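Local structure of berberine bridge enzyme-like 28 (5D79) at residues I376-A379 with A380-I384; D223-W226 with A227-G230. The protein is a flavin-dependent oxidoreductase of the berberine bridge enzyme-like family that takes part in the adaptation of Arabidopsis to salt stress. One frame throughout, in Å; residues are numbered along the deposited sequence. Where two conformers were deposited one is given.

Contact 1 (I376-A379 with A380-I384); sequences IPEA and AIQEI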
loop_
_atom_site.group_PDB
_atom_site.type_symbol
_atom_site.label_atom_id
_atom_site.label_comp_id
_atom_site.label_asym_id
_atom_site.label_seq_id
_atom_site.Cartn_x
_atom_site.Cartn_y
_atom_site.Cartn_z
ATOM N N ILE A 376 21.997 10.698 -1.844
ATOM C CA ILE A 376 22.980 9.632 -1.869
ATOM C C ILE A 376 24.044 9.992 -2.894
ATOM O O ILE A 376 23.755 10.695 -3.867
ATOM C CB ILE A 376 22.343 8.279 -2.206
ATOM C CG1 ILE A 376 22.040 8.199 -3.707
ATOM C CG2 ILE A 376 21.100 8.076 -1.352
ATOM C CD1 ILE A 376 21.417 6.915 -4.155
ATOM N N PRO A 377 25.286 9.537 -2.666
ATOM C CA PRO A 377 26.397 9.869 -3.561
ATOM C C PRO A 377 26.266 9.267 -4.954
ATOM O O PRO A 377 25.625 8.233 -5.123
ATOM C CB PRO A 377 27.613 9.274 -2.843
ATOM C CG PRO A 377 27.063 8.226 -1.974
ATOM C CD PRO A 377 25.747 8.762 -1.504
ATOM N N GLU A 378 26.892 9.924 -5.924
ATOM C CA GLU A 378 26.937 9.453 -7.299
ATOM C C GLU A 378 27.344 7.990 -7.338
ATOM O O GLU A 378 26.821 7.217 -8.133
ATOM C CB GLU A 378 27.915 10.299 -8.110
ATOM C CG GLU A 378 28.031 9.908 -9.576
ATOM C CD GLU A 378 29.098 10.712 -10.316
ATOM O OE1 GLU A 378 30.138 11.049 -9.695
ATOM O OE2 GLU A 378 28.891 10.999 -11.521
ATOM N N ALA A 379 28.272 7.626 -6.454
ATOM C CA ALA A 379 28.759 6.259 -6.323
ATOM C C ALA A 379 27.641 5.285 -5.954
ATOM O O ALA A 379 27.606 4.157 -6.450
ATOM C CB ALA A 379 29.867 6.198 -5.286
ATOM N N ALA A 380 26.735 5.711 -5.080
ATOM C CA ALA A 380 25.612 4.866 -4.710
ATOM C C ALA A 380 24.695 4.647 -5.908
ATOM O O ALA A 380 24.204 3.538 -6.146
ATOM C CB ALA A 380 24.841 5.475 -3.562
ATOM N N ILE A 381 24.465 5.712 -6.666
ATOM C CA ILE A 381 23.572 5.647 -7.819
ATOM C C ILE A 381 24.096 4.678 -8.891
ATOM O O ILE A 381 23.331 3.901 -9.477
ATOM C CB ILE A 381 23.350 7.052 -8.429
ATOM C CG1 ILE A 381 22.694 7.965 -7.400
ATOM C CG2 ILE A 381 22.458 6.977 -9.665
ATOM C CD1 ILE A 381 22.885 9.421 -7.693
ATOM N N GLN A 382 25.401 4.708 -9.132
ATOM C CA GLN A 382 25.991 3.834 -10.138
ATOM C C GLN A 382 25.890 2.374 -9.727
ATOM O O GLN A 382 25.645 1.509 -10.557
ATOM C CB GLN A 382 27.447 4.214 -10.389
ATOM C CG GLN A 382 27.607 5.651 -10.851
ATOM C CD GLN A 382 29.046 6.028 -11.091
ATOM O OE1 GLN A 382 29.417 6.426 -12.195
ATOM N NE2 GLN A 382 29.874 5.899 -10.057
ATOM N N GLU A 383 26.062 2.105 -8.441
ATOM C CA GLU A 383 26.059 0.730 -7.963
ATOM C C GLU A 383 24.681 0.099 -8.041
ATOM O O GLU A 383 24.549 -1.067 -8.415
ATOM C CB GLU A 383 26.577 0.650 -6.528
ATOM C CG GLU A 383 26.384 -0.714 -5.853
ATOM C CD GLU A 383 27.176 -1.839 -6.489
ATOM O OE1 GLU A 383 28.047 -1.592 -7.346
ATOM O OE2 GLU A 383 26.926 -2.994 -6.114
ATOM N N ILE A 384 23.650 0.854 -7.682
ATOM C CA ILE A 384 22.315 0.277 -7.694
ATOM C C ILE A 384 21.854 0.122 -9.145
ATOM O O ILE A 384 21.079 -0.781 -9.458
ATOM C CB ILE A 384 21.306 1.103 -6.842
ATOM C CG1 ILE A 384 21.114 2.514 -7.388
ATOM C CG2 ILE A 384 21.763 1.163 -5.377
ATOM C CD1 ILE A 384 20.038 3.275 -6.646
#
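I376 reaches under the first turn of helix 378-388 and meets A380 and I381. Its CB is the first atom to touch, 4.0 Å from A380 CB. CG1 lies close to both A380 CB and I381 CG1. The tip, CD1, ends 3.6 Å from I381 CG1 and 3.8 Å from A380 CB. The first torsion makes this path: CG1 stands between the backbone N and the carbonyl carbon (chi1 76°), and the chain is extended from there (chi2 180°). The other branch, CG2, lies beside the backbone N, and the two isoleucine side chains cross obliquely. P377 adds a second apolar touch, with its ring atom CG 3.9 Å from A380 CB. The methyl of A380 therefore packs against both residues that precede the helix.

P377 holds the N-cap position. Its carbonyl O receives the N-H of I381 at 3.2 Å, in the carbonyl plane, and a weak bond from A380 N. The next two backbone bonds follow the regular helical pattern. Q382 N bonds to E378 O at 3.1 Å, and E383 N bonds to A379 O. Q382 CG, set beside its own backbone N, comes 3.2 Å from E378 O. The carboxylate of E383 turns the other way along the helix and forms salt bridges with R386 and R387.

I376 N is hydrogen-bonded to Q274 of helix 263-276, and I381 and E378 touch V267 and K271 of that helix. Y461 touches I376, P377 and A380. Further along, E383 and I384 pack on helix 441-458, so the first turns of helix 378-388 touch both helices.

Contact 2 (D223-W226 with A227-G230); sequences DYFW and AIRG
R229 folds back over F225, and its NE donates a hydrogen bond to F225 O at 2.7 Å. The bond is nearly straight, 169° at the hydrogen. The oxygen lies close to the guanidinium plane, but NE stands above the carbonyl plane. The bend in the R229 chain (chi3 -68°) brings NE over one face of the F225 ring, offset toward the rim. Ring and guanidinium are 23° from parallel, with NE 3.2 Å from F225 CE2. R229 CD makes a CH-pi contact over the ring. With an alanine at this position, F225 O would probably lose its side-chain donor and the ring face its guanidinium cover.

A227 lies one turn after D223 and gives its N-H to D223 O at 3.0 Å. Its CB is 4.1 Å from W226 CE3. The indole NE1 of W226 bonds to Y413 O, and R506 makes a cation-pi contact with the ring. I228 N bonds to Y224 O, and I228 CG2 meets the edge of the Y224 ring at CD1, 3.9 Å away.

R229 N then bonds to W226 O, three residues back, at 3.0 Å. The i to i-4 bonds thus give way to an i to i-3 bond. G230 follows with backbone angles that call for glycine. Such tightening is characteristic of a helix C-terminus, here that of helix 222-227 in the PCMH-type FAD-binding region.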
loop_
_atom_site.group_PDB
_atom_site.type_symbol
_atom_site.label_atom_id
_atom_site.label_comp_id
_atom_site.label_asym_id
_atom_site.label_seq_id
_atom_site.Cartn_x
_atom_site.Cartn_y
_atom_site.Cartn_z
ATOM N N ASP A 223 -8.676 8.915 19.217
ATOM C CA ASP A 223 -7.525 8.013 19.292
ATOM C C ASP A 223 -7.720 6.830 18.336
ATOM O O ASP A 223 -6.818 6.454 17.582
ATOM C CB ASP A 223 -7.316 7.509 20.733
ATOM C CG ASP A 223 -6.199 8.249 21.473
ATOM O OD1 ASP A 223 -5.427 8.980 20.821
ATOM O OD2 ASP A 223 -6.086 8.082 22.711
ATOM N N TYR A 224 -8.909 6.241 18.380
ATOM C CA TYR A 224 -9.226 5.130 17.503
ATOM C C TYR A 224 -9.171 5.600 16.046
ATOM O O TYR A 224 -8.540 4.955 15.197
ATOM C CB TYR A 224 -10.607 4.564 17.857
ATOM C CG TYR A 224 -10.816 3.078 17.594
ATOM C CD1 TYR A 224 -10.152 2.409 16.555
ATOM C CD2 TYR A 224 -11.699 2.348 18.384
ATOM C CE1 TYR A 224 -10.366 1.055 16.330
ATOM C CE2 TYR A 224 -11.918 1.007 18.166
ATOM C CZ TYR A 224 -11.259 0.361 17.142
ATOM O OH TYR A 224 -11.509 -0.983 16.965
ATOM N N PHE A 225 -9.829 6.729 15.770
ATOM C CA PHE A 225 -9.888 7.302 14.421
ATOM C C PHE A 225 -8.502 7.622 13.862
ATOM O O PHE A 225 -8.260 7.595 12.656
ATOM C CB PHE A 225 -10.748 8.569 14.412
ATOM C CG PHE A 225 -11.010 9.103 13.029
ATOM C CD1 PHE A 225 -11.822 8.403 12.146
ATOM C CD2 PHE A 225 -10.435 10.291 12.606
ATOM C CE1 PHE A 225 -12.050 8.878 10.865
ATOM C CE2 PHE A 225 -10.661 10.771 11.331
ATOM C CZ PHE A 225 -11.469 10.066 10.457
ATOM N N TRP A 226 -7.584 7.930 14.758
ATOM C CA TRP A 226 -6.231 8.258 14.361
ATOM C C TRP A 226 -5.498 6.971 13.975
ATOM O O TRP A 226 -4.909 6.877 12.894
ATOM C CB TRP A 226 -5.542 9.015 15.509
ATOM C CG TRP A 226 -4.091 9.316 15.351
ATOM C CD1 TRP A 226 -3.539 10.428 14.786
ATOM C CD2 TRP A 226 -2.998 8.513 15.813
ATOM N NE1 TRP A 226 -2.170 10.355 14.843
ATOM C CE2 TRP A 226 -1.814 9.187 15.472
ATOM C CE3 TRP A 226 -2.907 7.283 16.466
ATOM C CZ2 TRP A 226 -0.553 8.671 15.769
ATOM C CZ3 TRP A 226 -1.662 6.776 16.762
ATOM C CH2 TRP A 226 -0.503 7.464 16.416
ATOM N N ALA A 227 -5.591 5.967 14.841
ATOM C CA ALA A 227 -4.832 4.731 14.683
ATOM C C ALA A 227 -5.157 3.997 13.385
ATOM O O ALA A 227 -4.265 3.430 12.755
ATOM C CB ALA A 227 -5.073 3.819 15.870
ATOM N N ILE A 228 -6.423 4.011 12.981
ATOM C CA ILE A 228 -6.826 3.274 11.784
ATOM C C ILE A 228 -6.362 3.963 10.502
ATOM O O ILE A 228 -6.359 3.351 9.437
ATOM C CB ILE A 228 -8.369 3.056 11.719
ATOM C CG1 ILE A 228 -9.122 4.388 11.746
ATOM C CG2 ILE A 228 -8.830 2.184 12.863
ATOM C CD1 ILE A 228 -10.620 4.240 11.577
ATOM N N ARG A 229 -5.954 5.228 10.598
ATOM C CA ARG A 229 -5.541 5.971 9.409
ATOM C C ARG A 229 -4.027 5.990 9.218
ATOM O O ARG A 229 -3.427 7.066 9.088
ATOM C CB ARG A 229 -6.069 7.405 9.460
ATOM C CG ARG A 229 -7.578 7.514 9.278
ATOM C CD ARG A 229 -8.015 8.969 9.375
ATOM N NE ARG A 229 -7.844 9.484 10.735
ATOM C CZ ARG A 229 -7.411 10.703 11.032
ATOM N NH1 ARG A 229 -7.095 11.552 10.067
ATOM N NH2 ARG A 229 -7.295 11.067 12.298
ATOM N N GLY A 230 -3.426 4.799 9.184
ATOM C CA GLY A 230 -2.010 4.641 8.903
ATOM C C GLY A 230 -1.340 3.584 9.765
ATOM O O GLY A 230 -0.262 3.091 9.431
#

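In the fold
Contact 2 comes first along the chain and contact 1 follows about 150 residues later. Their centres lie 38 Å apart, and their nearest atoms about 24 Å, so they do not touch. Contact 2 is buried at the end of helix 222-227, in the PCMH-type FAD-binding region, with the I228 side chain about 7 Å from the bound FAD. Contact 1 is at the start of helix 378-388, farther from the centre of the chain. That helix lies between strands 363-372 and 396-402 of the seven-stranded antiparallel sheet in sequence. The two contacts thus mark opposite ends of helices in separate parts of the enzyme, one near the cofactor and one more peripheral.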